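PDB 4ME3: DNA replication licensing factor MCM related protein from Thermoplasma acidophilum, which probably acts, as the full-length protein, as an ATP-driven single-stranded DNA helicase in replication, and is represented here by its zinc-bearing N-terminal domain. Local coordinates for residues W21-R26 and E55-Q60; G29-I34 and Q82-D87; F93-L98 and K139-A144. All blocks are in the same frame, centred on the assembly; numbering follows the deposited sequence.

Contacts 1 and 2 both belong to the helical part of the MCM N-terminal domain, with centres about 15 Å apart. Their segments alternate along the chain, so the two closures interlock: helix 14-27 is followed, after a turn, by helix 31-38, and Arg22 of contact 1 forms a salt bridge with Asp83 of contact 2. Contact 3 comes later in series, about 26 Å from contact 1 and 18 Å from contact 2, centre to centre. It joins the linker into strand 97-101 to strand 123-147 of the OB region. Leu85 packs on Phe96, and Trp21 and Phe25 on Leu98, so the helical bundle is continuous with the strand that leads toward the OB fold.

Contact 1. Residues W21-R26 and E55-Q60; sequences WRDFFR and EDYNWQ
Phe24 and Tyr57 each carry CG anti to the backbone N (chi1 171° and 169°), which brings their side chains together obliquely between helix 14-27 and the end of helix 51-57. The backbones come closest at the same pair, with the CA atoms of Phe24 and Tyr57 6.9 Å apart. Phe24 CB sits over one face of the tyrosine ring, 3.9 Å from its centroid, a CH-pi contact. Along its own ring, Phe24 CD1 meets the tyrosine nearer its root, 3.7 Å from Tyr57 CD2. The ring planes stand at 54°, so the pair meets at a slant. The opposite face of the Tyr57 ring, near its rim, is covered by Asn58 CB, so the phenol lies between Phe24 and its own neighbour in sequence.

At the polar end, Tyr57 OH comes within 3.5 Å of Asp23 CB. One water joins the two residues, donating to Asp23 OD2 at 2.6 Å and lying 2.8 Å from Tyr57 OH. Tyr57 OH also has a weak hydrogen bond with Leu20 O, on the same helix 14-27. The other carboxylate oxygen, Asp23 OD1, forms a salt bridge with Arg26 NH2, whose N-H...O bond is weak at 3.3 Å. Phe24 also meets the rings of Tyr28 and Tyr30. The arrangement is an aromatic helix-helix packing with a water-bridged polar edge, within the helical part of the MCM N-terminal domain.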
loop_
_atom_site.group_PDB
_atom_site.type_symbol
_atom_site.label_atom_id
_atom_site.label_comp_id
_atom_site.label_asym_id
_atom_site.label_seq_id
_atom_site.Cartn_x
_atom_site.Cartn_y
_atom_site.Cartn_z
ATOM N N TRP A 21 -2.359 9.762 14.945
ATOM C CA TRP A 21 -1.879 8.382 14.994
ATOM C C TRP A 21 -1.036 8.141 16.240
ATOM O O TRP A 21 -1.169 7.112 16.900
ATOM C CB TRP A 21 -1.042 8.043 13.760
ATOM C CG TRP A 21 -1.841 7.646 12.559
ATOM C CD1 TRP A 21 -1.931 8.321 11.375
ATOM C CD2 TRP A 21 -2.662 6.480 12.418
ATOM N NE1 TRP A 21 -2.757 7.649 10.509
ATOM C CE2 TRP A 21 -3.217 6.514 11.123
ATOM C CE3 TRP A 21 -2.980 5.412 13.258
ATOM C CZ2 TRP A 21 -4.068 5.518 10.648
ATOM C CZ3 TRP A 21 -3.827 4.426 12.788
ATOM C CH2 TRP A 21 -4.361 4.485 11.495
ATOM N N ARG A 22 -0.151 9.083 16.549
ATOM C CA ARG A 22 0.744 8.933 17.695
ATOM C C ARG A 22 -0.034 8.680 18.984
ATOM O O ARG A 22 0.280 7.756 19.735
ATOM C CB ARG A 22 1.626 10.172 17.859
ATOM C CG ARG A 22 2.732 10.281 16.827
ATOM C CD ARG A 22 3.770 11.319 17.219
ATOM N NE ARG A 22 4.702 11.583 16.129
ATOM C CZ ARG A 22 4.505 12.485 15.173
ATOM N NH1 ARG A 22 3.408 13.230 15.163
ATOM N NH2 ARG A 22 5.412 12.648 14.220
ATOM N N ASP A 23 -1.042 9.503 19.239
ATOM C CA ASP A 23 -1.851 9.346 20.440
ATOM C C ASP A 23 -2.637 8.043 20.396
ATOM O O ASP A 23 -2.799 7.371 21.415
ATOM C CB ASP A 23 -2.812 10.522 20.592
ATOM C CG ASP A 23 -2.162 11.738 21.204
ATOM O OD1 ASP A 23 -1.059 11.606 21.770
ATOM O OD2 ASP A 23 -2.772 12.825 21.118
ATOM N N PHE A 24 -3.126 7.682 19.213
ATOM C CA PHE A 24 -3.923 6.470 19.070
ATOM C C PHE A 24 -3.133 5.217 19.444
ATOM O O PHE A 24 -3.602 4.382 20.222
ATOM C CB PHE A 24 -4.454 6.325 17.642
ATOM C CG PHE A 24 -5.091 4.996 17.385
ATOM C CD1 PHE A 24 -6.365 4.724 17.860
ATOM C CD2 PHE A 24 -4.409 4.007 16.701
ATOM C CE1 PHE A 24 -6.948 3.493 17.642
ATOM C CE2 PHE A 24 -4.986 2.774 16.484
ATOM C CZ PHE A 24 -6.258 2.516 16.953
ATOM N N PHE A 25 -1.938 5.080 18.879
ATOM C CA PHE A 25 -1.131 3.889 19.101
ATOM C C PHE A 25 -0.892 3.694 20.593
ATOM O O PHE A 25 -0.967 2.576 21.103
ATOM C CB PHE A 25 0.211 3.993 18.374
ATOM C CG PHE A 25 0.116 3.866 16.877
ATOM C CD1 PHE A 25 -0.720 2.926 16.289
ATOM C CD2 PHE A 25 0.877 4.682 16.058
ATOM C CE1 PHE A 25 -0.797 2.815 14.915
ATOM C CE2 PHE A 25 0.801 4.574 14.683
ATOM C CZ PHE A 25 -0.035 3.635 14.112
ATOM N N ARG A 26 -0.613 4.790 21.291
ATOM C CA ARG A 26 -0.351 4.732 22.726
ATOM C C ARG A 26 -1.620 4.436 23.518
ATOM O O ARG A 26 -1.663 3.493 24.312
ATOM C CB ARG A 26 0.256 6.050 23.212
ATOM C CG ARG A 26 0.717 6.000 24.659
ATOM C CD ARG A 26 1.159 7.361 25.178
ATOM N NE ARG A 26 0.978 8.433 24.201
ATOM C CZ ARG A 26 1.879 8.787 23.288
ATOM N NH1 ARG A 26 3.042 8.151 23.200
ATOM N NH2 ARG A 26 1.615 9.781 22.452
ATOM N N GLU A 55 -12.623 3.992 15.630
ATOM C CA GLU A 55 -13.922 4.639 15.826
ATOM C C GLU A 55 -14.095 5.121 17.265
ATOM O O GLU A 55 -14.592 6.224 17.507
ATOM C CB GLU A 55 -15.059 3.678 15.471
ATOM C CG GLU A 55 -15.805 4.052 14.200
ATOM C CD GLU A 55 -16.902 3.062 13.856
ATOM O OE1 GLU A 55 -16.894 1.942 14.411
ATOM O OE2 GLU A 55 -17.771 3.407 13.029
ATOM N N ASP A 56 -13.688 4.286 18.213
ATOM C CA ASP A 56 -13.793 4.612 19.632
ATOM C C ASP A 56 -12.907 5.803 19.986
ATOM O O ASP A 56 -13.234 6.603 20.866
ATOM C CB ASP A 56 -13.388 3.402 20.473
ATOM C CG ASP A 56 -13.821 3.526 21.914
ATOM O OD1 ASP A 56 -15.042 3.439 22.170
ATOM O OD2 ASP A 56 -12.945 3.698 22.788
ATOM N N TYR A 57 -11.783 5.904 19.287
ATOM C CA TYR A 57 -10.792 6.946 19.522
ATOM C C TYR A 57 -11.291 8.314 19.071
ATOM O O TYR A 57 -11.292 9.276 19.836
ATOM C CB TYR A 57 -9.506 6.575 18.778
ATOM C CG TYR A 57 -8.463 7.660 18.692
ATOM C CD1 TYR A 57 -7.981 8.285 19.834
ATOM C CD2 TYR A 57 -7.933 8.037 17.465
ATOM C CE1 TYR A 57 -7.017 9.265 19.754
ATOM C CE2 TYR A 57 -6.969 9.016 17.375
ATOM C CZ TYR A 57 -6.515 9.627 18.523
ATOM O OH TYR A 57 -5.547 10.599 18.446
ATOM N N ASN A 58 -11.723 8.387 17.819
ATOM C CA ASN A 58 -12.166 9.639 17.220
ATOM C C ASN A 58 -12.904 9.282 15.943
ATOM O O ASN A 58 -12.283 8.866 14.970
ATOM C CB ASN A 58 -10.956 10.525 16.922
ATOM C CG ASN A 58 -11.331 11.851 16.285
ATOM O OD1 ASN A 58 -12.199 11.922 15.413
ATOM N ND2 ASN A 58 -10.659 12.913 16.710
ATOM N N TRP A 59 -14.225 9.409 15.934
ATOM C CA TRP A 59 -14.984 8.881 14.804
ATOM C C TRP A 59 -14.796 9.725 13.542
ATOM O O TRP A 59 -14.965 9.222 12.432
ATOM C CB TRP A 59 -16.465 8.679 15.152
ATOM C CG TRP A 59 -17.278 9.924 15.250
ATOM C CD1 TRP A 59 -17.485 10.684 16.366
ATOM C CD2 TRP A 59 -18.022 10.545 14.196
ATOM N NE1 TRP A 59 -18.306 11.746 16.068
ATOM C CE2 TRP A 59 -18.650 11.682 14.742
ATOM C CE3 TRP A 59 -18.217 10.253 12.843
ATOM C CZ2 TRP A 59 -19.456 12.530 13.981
ATOM C CZ3 TRP A 59 -19.017 11.095 12.088
ATOM C CH2 TRP A 59 -19.626 12.219 12.660
ATOM N N GLN A 60 -14.417 10.989 13.711
ATOM C CA GLN A 60 -14.063 11.837 12.574
ATOM C C GLN A 60 -12.784 11.332 11.914
ATOM O O GLN A 60 -12.685 11.255 10.690
ATOM C CB GLN A 60 -13.855 13.287 13.015
ATOM C CG GLN A 60 -14.893 14.263 12.477
ATOM C CD GLN A 60 -16.284 14.016 13.032
ATOM O OE1 GLN A 60 -17.269 14.015 12.292
ATOM N NE2 GLN A 60 -16.374 13.822 14.344
HETATM O O HOH W 1 -4.888 13.016 19.679
#

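Contact 2. Residues G29-I34 and Q82-D87; sequences GYSDEI and QDYLLD
Tyr84 is gripped in two ways by the first turn of helix 31-38. Ile34 CD1 stands over the centre of its ring, 4.1 Å from the centroid and only 9° off the normal, a nearly axial CH-pi contact. The other branch, Ile34 CG2, presses on the root of the ring, 3.5 Å from Tyr84 CG. At the far end, Ser31 OG lies at the ring edge near its plane and shares a hydrogen bond of 3.1 Å with Tyr84 OH, in which either hydroxyl could donate. Face and hydroxyl are therefore held by residues three apart, which would restrain both the tilt and the reach of the phenol.

The torsions of Ile34 explain its double touch: CG1 is beside the backbone N (chi1 -63°) and chi2 is extended, carrying CD1 out over the ring, while CG2 takes the position anti to that nitrogen. Leu85 adds a looser contact, its CD2 lying 4.4 Å from Ile34 O.

In the next shell, Phe25 of helix 14-27 packs against Ile34 and Tyr84 as well as Tyr30, and Leu47 of strand 46-50 also touches Ile34. At the turn, Gly29, with positive phi (81°), is the C-prime residue of a Schellman motif that ends helix 14-27: Tyr30 N pairs with Phe25 O and Gly29 N with Arg26 O. A Schellman-terminated helix thus leads directly into helix 31-38, which packs on the end of helix 69-84 in the helical bundle of the MCM N-terminal domain.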
loop_
_atom_site.group_PDB
_atom_site.type_symbol
_atom_site.label_atom_id
_atom_site.label_comp_id
_atom_site.label_asym_id
_atom_site.label_seq_id
_atom_site.Cartn_x
_atom_site.Cartn_y
_atom_site.Cartn_z
ATOM N N GLY A 29 -3.023 0.856 23.193
ATOM C CA GLY A 29 -2.148 -0.228 23.603
ATOM C C GLY A 29 -1.422 -0.937 22.479
ATOM O O GLY A 29 -1.051 -2.103 22.617
ATOM N N TYR A 30 -1.208 -0.241 21.368
ATOM C CA TYR A 30 -0.531 -0.841 20.222
ATOM C C TYR A 30 0.990 -0.807 20.374
ATOM O O TYR A 30 1.702 -1.542 19.696
ATOM C CB TYR A 30 -0.958 -0.148 18.927
ATOM C CG TYR A 30 -2.332 -0.573 18.452
ATOM C CD1 TYR A 30 -2.496 -1.712 17.675
ATOM C CD2 TYR A 30 -3.465 0.151 18.798
ATOM C CE1 TYR A 30 -3.748 -2.114 17.251
ATOM C CE2 TYR A 30 -4.724 -0.243 18.374
ATOM C CZ TYR A 30 -4.859 -1.373 17.602
ATOM O OH TYR A 30 -6.112 -1.764 17.188
ATOM N N SER A 31 1.485 0.032 21.278
ATOM C CA SER A 31 2.926 0.200 21.452
ATOM C C SER A 31 3.639 -1.119 21.733
ATOM O O SER A 31 4.724 -1.363 21.203
ATOM C CB SER A 31 3.212 1.197 22.576
ATOM O OG SER A 31 2.666 2.469 22.273
ATOM N N ASP A 32 3.040 -1.966 22.566
ATOM C CA ASP A 32 3.652 -3.245 22.909
ATOM C C ASP A 32 3.782 -4.147 21.687
ATOM O O ASP A 32 4.816 -4.784 21.489
ATOM C CB ASP A 32 2.860 -3.962 24.006
ATOM C CG ASP A 32 3.265 -3.522 25.402
ATOM O OD1 ASP A 32 4.264 -2.782 25.533
ATOM O OD2 ASP A 32 2.594 -3.930 26.373
ATOM N N GLU A 33 2.735 -4.204 20.870
ATOM C CA GLU A 33 2.778 -5.019 19.662
ATOM C C GLU A 33 3.824 -4.480 18.698
ATOM O O GLU A 33 4.578 -5.245 18.093
ATOM C CB GLU A 33 1.413 -5.060 18.977
ATOM C CG GLU A 33 1.394 -5.922 17.724
ATOM C CD GLU A 33 -0.008 -6.188 17.215
ATOM O OE1 GLU A 33 -0.948 -5.492 17.654
ATOM O OE2 GLU A 33 -0.171 -7.100 16.376
ATOM N N ILE A 34 3.870 -3.159 18.559
ATOM C CA ILE A 34 4.822 -2.527 17.656
ATOM C C ILE A 34 6.252 -2.832 18.087
ATOM O O ILE A 34 7.116 -3.102 17.255
ATOM C CB ILE A 34 4.611 -1.005 17.583
ATOM C CG1 ILE A 34 3.225 -0.694 17.004
ATOM C CG2 ILE A 34 5.694 -0.363 16.720
ATOM C CD1 ILE A 34 2.834 0.772 17.063
ATOM N N GLN A 82 9.281 6.263 12.060
ATOM C CA GLN A 82 10.068 7.331 12.672
ATOM C C GLN A 82 10.134 7.232 14.196
ATOM O O GLN A 82 11.189 7.450 14.790
ATOM C CB GLN A 82 9.501 8.698 12.276
ATOM C CG GLN A 82 9.611 9.003 10.790
ATOM C CD GLN A 82 9.044 10.365 10.430
ATOM O OE1 GLN A 82 8.305 10.972 11.206
ATOM N NE2 GLN A 82 9.395 10.855 9.246
ATOM N N ASP A 83 9.010 6.909 14.826
ATOM C CA ASP A 83 8.920 6.937 16.284
ATOM C C ASP A 83 9.291 5.608 16.947
ATOM O O ASP A 83 9.783 5.591 18.077
ATOM C CB ASP A 83 7.507 7.339 16.717
ATOM C CG ASP A 83 7.171 8.779 16.371
ATOM O OD1 ASP A 83 7.988 9.451 15.704
ATOM O OD2 ASP A 83 6.077 9.238 16.763
ATOM N N TYR A 84 9.051 4.499 16.256
ATOM C CA TYR A 84 9.230 3.181 16.860
ATOM C C TYR A 84 10.384 2.363 16.281
ATOM O O TYR A 84 11.124 1.726 17.026
ATOM C CB TYR A 84 7.941 2.365 16.738
ATOM C CG TYR A 84 6.808 2.863 17.600
ATOM C CD1 TYR A 84 5.965 3.873 17.158
ATOM C CD2 TYR A 84 6.576 2.317 18.856
ATOM C CE1 TYR A 84 4.928 4.324 17.938
ATOM C CE2 TYR A 84 5.536 2.763 19.645
ATOM C CZ TYR A 84 4.716 3.766 19.182
ATOM O OH TYR A 84 3.678 4.213 19.967
ATOM N N LEU A 85 10.536 2.370 14.961
ATOM C CA LEU A 85 11.453 1.438 14.308
ATOM C C LEU A 85 12.754 2.084 13.846
ATOM O O LEU A 85 13.603 1.417 13.259
ATOM C CB LEU A 85 10.763 0.791 13.105
ATOM C CG LEU A 85 9.495 -0.005 13.417
ATOM C CD1 LEU A 85 8.839 -0.478 12.128
ATOM C CD2 LEU A 85 9.808 -1.180 14.319
ATOM N N LEU A 86 12.912 3.371 14.133
ATOM C CA LEU A 86 13.947 4.180 13.498
ATOM C C LEU A 86 15.350 3.568 13.531
ATOM O O LEU A 86 16.102 3.699 12.567
ATOM C CB LEU A 86 13.974 5.577 14.120
ATOM C CG LEU A 86 14.743 6.646 13.340
ATOM C CD1 LEU A 86 14.294 6.700 11.884
ATOM C CD2 LEU A 86 14.561 8.003 13.999
ATOM N N ASP A 87 15.706 2.898 14.623
ATOM C CA ASP A 87 17.063 2.367 14.763
ATOM C C ASP A 87 17.292 1.101 13.932
ATOM O O ASP A 87 18.407 0.580 13.880
ATOM C CB ASP A 87 17.398 2.105 16.235
ATOM C CG ASP A 87 16.406 1.182 16.903
ATOM O OD1 ASP A 87 15.396 1.686 17.441
ATOM O OD2 ASP A 87 16.636 -0.045 16.893
#

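Contact 3. Residues F93-L98 and K139-A144; sequences FNIFNL and KLKNAA
The backbones of 93-98 and 139-144 stay well separated, Ile95 and Asn142 being nearest with CA atoms 8.0 Å apart, and side chains fill the interval where the chain turns a corner at Asn142. Lys141 and Asn142 together face Glu191 of strand 191-201 in a classic beta bulge, and the side chains of both set out toward 93-98.

Ile95 supplies the apolar part. Its CD1 meets the aliphatic stem of Lys141 at CG, 3.6 Å away, and the two side chains pass at a slant. Bends at chi2 (62°) and chi4 (-61°) fold the lysine along the isoleucine, so that Lys141 NZ comes within 3.9 Å of Ile95 CG2. From there the ammonium reaches a water, a weak bond of 3.1 Å from Lys141 NZ to the water oxygen. The same water donates to Asn97 OD1 at 2.8 Å, bridging the two segments. The other end of the Asn97 amide is occupied too, as ND2 bonds to Asp222.

Beyond Ile95, the side chains of Asn94 and Asn142 meet at about a right angle, with their amide planes 32° apart. Asn94 OD1 lies 3.3 Å from Asn142 ND2, but the angle is too poor for a hydrogen bond. That buried amide nitrogen is instead satisfied by the backbone carbonyls of Gln91 and Arg92, just before Phe93.

The direct contact is therefore of two kinds, Ile95 against a lysine stem and two amides that touch without bonding. The polar links are a water bridge, weak on the lysine side, and the bonds of Asn142 ND2 to main-chain oxygens; together they tie the linker into strand 97-101 to the bulged strand of the OB region.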
loop_
_atom_site.group_PDB
_atom_site.type_symbol
_atom_site.label_atom_id
_atom_site.label_comp_id
_atom_site.label_asym_id
_atom_site.label_seq_id
_atom_site.Cartn_x
_atom_site.Cartn_y
_atom_site.Cartn_z
ATOM N N PHE A 93 15.978 0.058 3.814
ATOM C CA PHE A 93 14.985 -0.724 4.542
ATOM C C PHE A 93 14.032 0.188 5.299
ATOM O O PHE A 93 14.238 0.471 6.478
ATOM C CB PHE A 93 15.671 -1.689 5.512
ATOM C CG PHE A 93 16.612 -2.647 4.843
ATOM C CD1 PHE A 93 16.124 -3.713 4.107
ATOM C CD2 PHE A 93 17.985 -2.477 4.938
ATOM C CE1 PHE A 93 16.986 -4.597 3.483
ATOM C CE2 PHE A 93 18.851 -3.357 4.319
ATOM C CZ PHE A 93 18.350 -4.418 3.590
ATOM N N ASN A 94 12.987 0.641 4.610
ATOM C CA ASN A 94 12.020 1.556 5.199
ATOM C C ASN A 94 10.583 1.209 4.820
ATOM O O ASN A 94 9.714 2.080 4.812
ATOM C CB ASN A 94 12.327 2.994 4.778
ATOM C CG ASN A 94 12.292 3.184 3.273
ATOM O OD1 ASN A 94 11.968 2.262 2.521
ATOM N ND2 ASN A 94 12.620 4.389 2.826
ATOM N N ILE A 95 10.335 -0.062 4.517
ATOM C CA ILE A 95 8.991 -0.514 4.174
ATOM C C ILE A 95 8.202 -0.898 5.422
ATOM O O ILE A 95 8.706 -1.609 6.290
ATOM C CB ILE A 95 9.034 -1.733 3.229
ATOM C CG1 ILE A 95 9.725 -1.360 1.915
ATOM C CG2 ILE A 95 7.631 -2.247 2.959
ATOM C CD1 ILE A 95 9.953 -2.538 0.984
ATOM N N PHE A 96 6.964 -0.423 5.514
ATOM C CA PHE A 96 6.055 -0.896 6.551
ATOM C C PHE A 96 4.613 -0.883 6.065
ATOM O O PHE A 96 4.205 0.015 5.332
ATOM C CB PHE A 96 6.176 -0.066 7.827
ATOM C CG PHE A 96 5.576 -0.741 9.022
ATOM C CD1 PHE A 96 4.241 -0.566 9.339
ATOM C CD2 PHE A 96 6.339 -1.584 9.805
ATOM C CE1 PHE A 96 3.684 -1.208 10.428
ATOM C CE2 PHE A 96 5.791 -2.229 10.892
ATOM C CZ PHE A 96 4.459 -2.040 11.207
ATOM N N ASN A 97 3.851 -1.889 6.483
ATOM C CA ASN A 97 2.449 -1.998 6.114
ATOM C C ASN A 97 1.537 -1.831 7.315
ATOM O O ASN A 97 1.472 -2.698 8.187
ATOM C CB ASN A 97 2.163 -3.353 5.480
ATOM C CG ASN A 97 3.100 -3.672 4.342
ATOM O OD1 ASN A 97 3.319 -2.850 3.455
ATOM N ND2 ASN A 97 3.663 -4.870 4.362
ATOM N N LEU A 98 0.831 -0.711 7.347
ATOM C CA LEU A 98 -0.217 -0.494 8.320
ATOM C C LEU A 98 -1.523 -0.913 7.664
ATOM O O LEU A 98 -1.895 -0.381 6.618
ATOM C CB LEU A 98 -0.259 0.979 8.730
ATOM C CG LEU A 98 -1.294 1.387 9.777
ATOM C CD1 LEU A 98 -1.169 0.549 11.028
ATOM C CD2 LEU A 98 -1.132 2.865 10.106
ATOM N N LYS A 139 7.950 -6.736 -7.605
ATOM C CA LYS A 139 7.786 -5.362 -8.045
ATOM C C LYS A 139 8.751 -4.477 -7.271
ATOM O O LYS A 139 8.893 -4.607 -6.057
ATOM C CB LYS A 139 6.350 -4.886 -7.819
ATOM C CG LYS A 139 6.176 -3.374 -7.917
ATOM C CD LYS A 139 4.945 -2.904 -7.160
ATOM C CE LYS A 139 5.112 -1.473 -6.665
ATOM N NZ LYS A 139 4.062 -1.105 -5.674
ATOM N N LEU A 140 9.415 -3.581 -7.987
ATOM C CA LEU A 140 10.335 -2.635 -7.380
ATOM C C LEU A 140 9.574 -1.736 -6.410
ATOM O O LEU A 140 8.577 -1.120 -6.786
ATOM C CB LEU A 140 10.988 -1.806 -8.487
ATOM C CG LEU A 140 12.157 -0.900 -8.126
ATOM C CD1 LEU A 140 13.300 -1.702 -7.536
ATOM C CD2 LEU A 140 12.602 -0.152 -9.374
ATOM N N LYS A 141 10.036 -1.669 -5.163
ATOM C CA LYS A 141 9.336 -0.900 -4.135
ATOM C C LYS A 141 10.169 0.284 -3.668
ATOM O O LYS A 141 9.709 1.427 -3.697
ATOM C CB LYS A 141 8.978 -1.790 -2.945
ATOM C CG LYS A 141 8.189 -1.075 -1.855
ATOM C CD LYS A 141 6.845 -0.578 -2.370
ATOM C CE LYS A 141 6.062 0.146 -1.284
ATOM N NZ LYS A 141 5.763 -0.731 -0.115
ATOM N N ASN A 142 11.389 0.012 -3.219
ATOM C CA ASN A 142 12.326 1.083 -2.909
ATOM C C ASN A 142 13.520 0.967 -3.845
ATOM O O ASN A 142 14.346 0.065 -3.701
ATOM C CB ASN A 142 12.773 1.025 -1.450
ATOM C CG ASN A 142 13.374 2.334 -0.978
ATOM O OD1 ASN A 142 13.147 3.387 -1.579
ATOM N ND2 ASN A 142 14.144 2.279 0.100
ATOM N N ALA A 143 13.592 1.875 -4.811
ATOM C CA ALA A 143 14.575 1.779 -5.887
ATOM C C ALA A 143 15.849 2.548 -5.573
ATOM O O ALA A 143 15.806 3.732 -5.244
ATOM C CB ALA A 143 13.973 2.284 -7.182
ATOM N N ALA A 144 16.986 1.870 -5.705
ATOM C CA ALA A 144 18.291 2.496 -5.529
ATOM C C ALA A 144 18.771 3.100 -6.845
ATOM O O ALA A 144 18.833 2.412 -7.859
ATOM C CB ALA A 144 19.301 1.469 -5.031
HETATM O O HOH W 2 4.745 -3.336 1.153
#